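Long-range contact in translation initiation factor eIF2B subunit gamma (Schizosaccharomyces pombe, PDB 5B04), which forms part of the eIF2B complex, which catalyses the exchange of GDP for GTP on the gamma subunit of initiation factor eIF2: residues 61-66 against 98-103. The protein carries 3 engineered substitutions. Sequence-based numbering, arbitrary orientation.
Sequences PKALLP and AHINAW
Pro61 opens the contact by turning its ring toward the helix, where CG lies 4.3 Å from CG1 of Ile100 and CD rests more loosely against the CB of His99. A compact, rigid ring suits this place because it offers an apolar surface, while the backbone O of Pro61 accepts the hydrogen bond from Leu64 N that closes the 3-10 turn of residues 62-64. Lys62 takes no part here; its NZ makes a long, weak ion pair with Asp149. Ala63 then presents its methyl, CB 4.3 Å from CD1 of Ile100, and so small a side chain probably allows the turn to approach. The branched Ile100 thus meets Pro61 with CG1 and Ala63 with CD1, and it also packs on Leu90 and Cys92 of strand 87-92.

Leu64 contributes the most surface. Its CG stands beside the backbone N, anti to the carbonyl carbon (chi1 -81°), and the branch there gives the two methyls different partners: CD1 settles beside the backbone, 3.7 Å from the carbonyl oxygen of His99, whereas CD2 lies over one face of the Trp103 indole. There CD2 stands 4.0 Å from the centroid of the five-membered ring and 29° off its normal, a CH-pi contact displaced toward the rim. With Leu64 cut back to an alanine, the indole face is likely to lose its methyl neighbour and a gap to open beside the His99 carbonyl.

Beyond the turn, the chain runs on toward helix 74-82. No hydrogen bond or salt bridge spans the two segments, so this join within the nucleotidyltransferase-like domain, between a loop following strand 39-45 and helix 97-105, rests on van der Waals contacts and one CH-pi contact, and probably gains its hold from excluding water rather than from directional bonds.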
loop_
_atom_site.group_PDB
_atom_site.type_symbol
_atom_site.label_atom_id
_atom_site.label_comp_id
_atom_site.label_asym_id
_atom_site.label_seq_id
_atom_site.Cartn_x
_atom_site.Cartn_y
_atom_site.Cartn_z
ATOM N N PRO E 61 -32.131 57.864 -45.829
ATOM C CA PRO E 61 -31.445 58.181 -44.574
ATOM C C PRO E 61 -30.162 57.368 -44.457
ATOM O O PRO E 61 -30.020 56.366 -45.158
ATOM C CB PRO E 61 -32.463 57.778 -43.506
ATOM C CG PRO E 61 -33.260 56.697 -44.153
ATOM C CD PRO E 61 -33.347 57.062 -45.610
ATOM N N LYS E 62 -29.247 57.795 -43.592
ATOM C CA LYS E 62 -27.968 57.111 -43.424
ATOM C C LYS E 62 -28.148 55.638 -43.072
ATOM O O LYS E 62 -27.419 54.777 -43.565
ATOM C CB LYS E 62 -27.135 57.803 -42.343
ATOM C CG LYS E 62 -25.811 57.118 -42.043
ATOM C CD LYS E 62 -25.099 57.781 -40.877
ATOM C CE LYS E 62 -23.738 57.153 -40.628
ATOM N NZ LYS E 62 -22.977 57.883 -39.576
ATOM N N ALA E 63 -29.137 55.356 -42.230
ATOM C CA ALA E 63 -29.347 54.013 -41.701
ATOM C C ALA E 63 -29.820 53.012 -42.753
ATOM O O ALA E 63 -29.747 51.803 -42.534
ATOM C CB ALA E 63 -30.342 54.063 -40.555
ATOM N N LEU E 64 -30.302 53.507 -43.888
ATOM C CA LEU E 64 -30.871 52.625 -44.904
ATOM C C LEU E 64 -29.971 52.446 -46.123
ATOM O O LEU E 64 -30.352 51.773 -47.082
ATOM C CB LEU E 64 -32.240 53.143 -45.348
ATOM C CG LEU E 64 -33.406 52.794 -44.420
ATOM C CD1 LEU E 64 -34.702 53.406 -44.926
ATOM C CD2 LEU E 64 -33.541 51.284 -44.283
ATOM N N LEU E 65 -28.783 53.044 -46.089
ATOM C CA LEU E 65 -27.806 52.843 -47.154
ATOM C C LEU E 65 -27.407 51.377 -47.226
ATOM O O LEU E 65 -26.918 50.818 -46.246
ATOM C CB LEU E 65 -26.566 53.705 -46.935
ATOM C CG LEU E 65 -26.718 55.224 -46.922
ATOM C CD1 LEU E 65 -25.417 55.843 -46.450
ATOM C CD2 LEU E 65 -27.094 55.742 -48.301
ATOM N N PRO E 66 -27.614 50.748 -48.390
ATOM C CA PRO E 66 -27.327 49.318 -48.533
ATOM C C PRO E 66 -25.837 49.011 -48.457
ATOM O O PRO E 66 -25.030 49.739 -49.037
ATOM C CB PRO E 66 -27.879 48.990 -49.922
ATOM C CG PRO E 66 -27.784 50.278 -50.668
ATOM C CD PRO E 66 -28.067 51.353 -49.654
ATOM N N ALA E 98 -40.233 57.950 -40.850
ATOM C CA ALA E 98 -41.242 57.070 -41.423
ATOM C C ALA E 98 -40.629 56.147 -42.469
ATOM O O ALA E 98 -41.169 55.080 -42.755
ATOM C CB ALA E 98 -42.372 57.886 -42.031
ATOM N N HIS E 99 -39.502 56.563 -43.041
ATOM C CA HIS E 99 -38.786 55.735 -44.005
ATOM C C HIS E 99 -38.150 54.536 -43.314
ATOM O O HIS E 99 -38.226 53.410 -43.809
ATOM C CB HIS E 99 -37.718 56.548 -44.737
ATOM C CG HIS E 99 -38.248 57.332 -45.897
ATOM N ND1 HIS E 99 -38.353 58.706 -45.884
ATOM C CD2 HIS E 99 -38.705 56.932 -47.108
ATOM C CE1 HIS E 99 -38.851 59.119 -47.035
ATOM N NE2 HIS E 99 -39.074 58.062 -47.796
ATOM N N ILE E 100 -37.519 54.788 -42.171
ATOM C CA ILE E 100 -36.964 53.718 -41.353
ATOM C C ILE E 100 -38.083 52.786 -40.901
ATOM O O ILE E 100 -37.954 51.563 -40.973
ATOM C CB ILE E 100 -36.218 54.271 -40.125
ATOM C CG1 ILE E 100 -35.021 55.114 -40.565
ATOM C CG2 ILE E 100 -35.763 53.138 -39.226
ATOM C CD1 ILE E 100 -34.216 55.677 -39.416
ATOM N N ASN E 101 -39.185 53.379 -40.451
ATOM C CA ASN E 101 -40.371 52.621 -40.069
ATOM C C ASN E 101 -40.928 51.805 -41.229
ATOM O O ASN E 101 -41.387 50.678 -41.042
ATOM C CB ASN E 101 -41.454 53.562 -39.534
ATOM C CG ASN E 101 -41.311 53.833 -38.050
ATOM O OD1 ASN E 101 -40.984 54.946 -37.637
ATOM N ND2 ASN E 101 -41.568 52.815 -37.237
ATOM N N ALA E 102 -40.882 52.380 -42.427
ATOM C CA ALA E 102 -41.405 51.721 -43.620
ATOM C C ALA E 102 -40.615 50.462 -43.953
ATOM O O ALA E 102 -41.186 49.455 -44.372
ATOM C CB ALA E 102 -41.393 52.677 -44.804
ATOM N N TRP E 103 -39.300 50.521 -43.772
ATOM C CA TRP E 103 -38.454 49.365 -44.041
ATOM C C TRP E 103 -38.648 48.293 -42.975
ATOM O O TRP E 103 -38.519 47.100 -43.250
ATOM C CB TRP E 103 -36.983 49.771 -44.118
ATOM C CG TRP E 103 -36.069 48.598 -44.278
ATOM C CD1 TRP E 103 -35.862 47.868 -45.412
ATOM C CD2 TRP E 103 -35.242 48.010 -43.267
ATOM N NE1 TRP E 103 -34.957 46.863 -45.171
ATOM C CE2 TRP E 103 -34.561 46.929 -43.861
ATOM C CE3 TRP E 103 -35.011 48.294 -41.917
ATOM C CZ2 TRP E 103 -33.664 46.133 -43.153
ATOM C CZ3 TRP E 103 -34.120 47.502 -41.217
ATOM C CH2 TRP E 103 -33.458 46.434 -41.835
#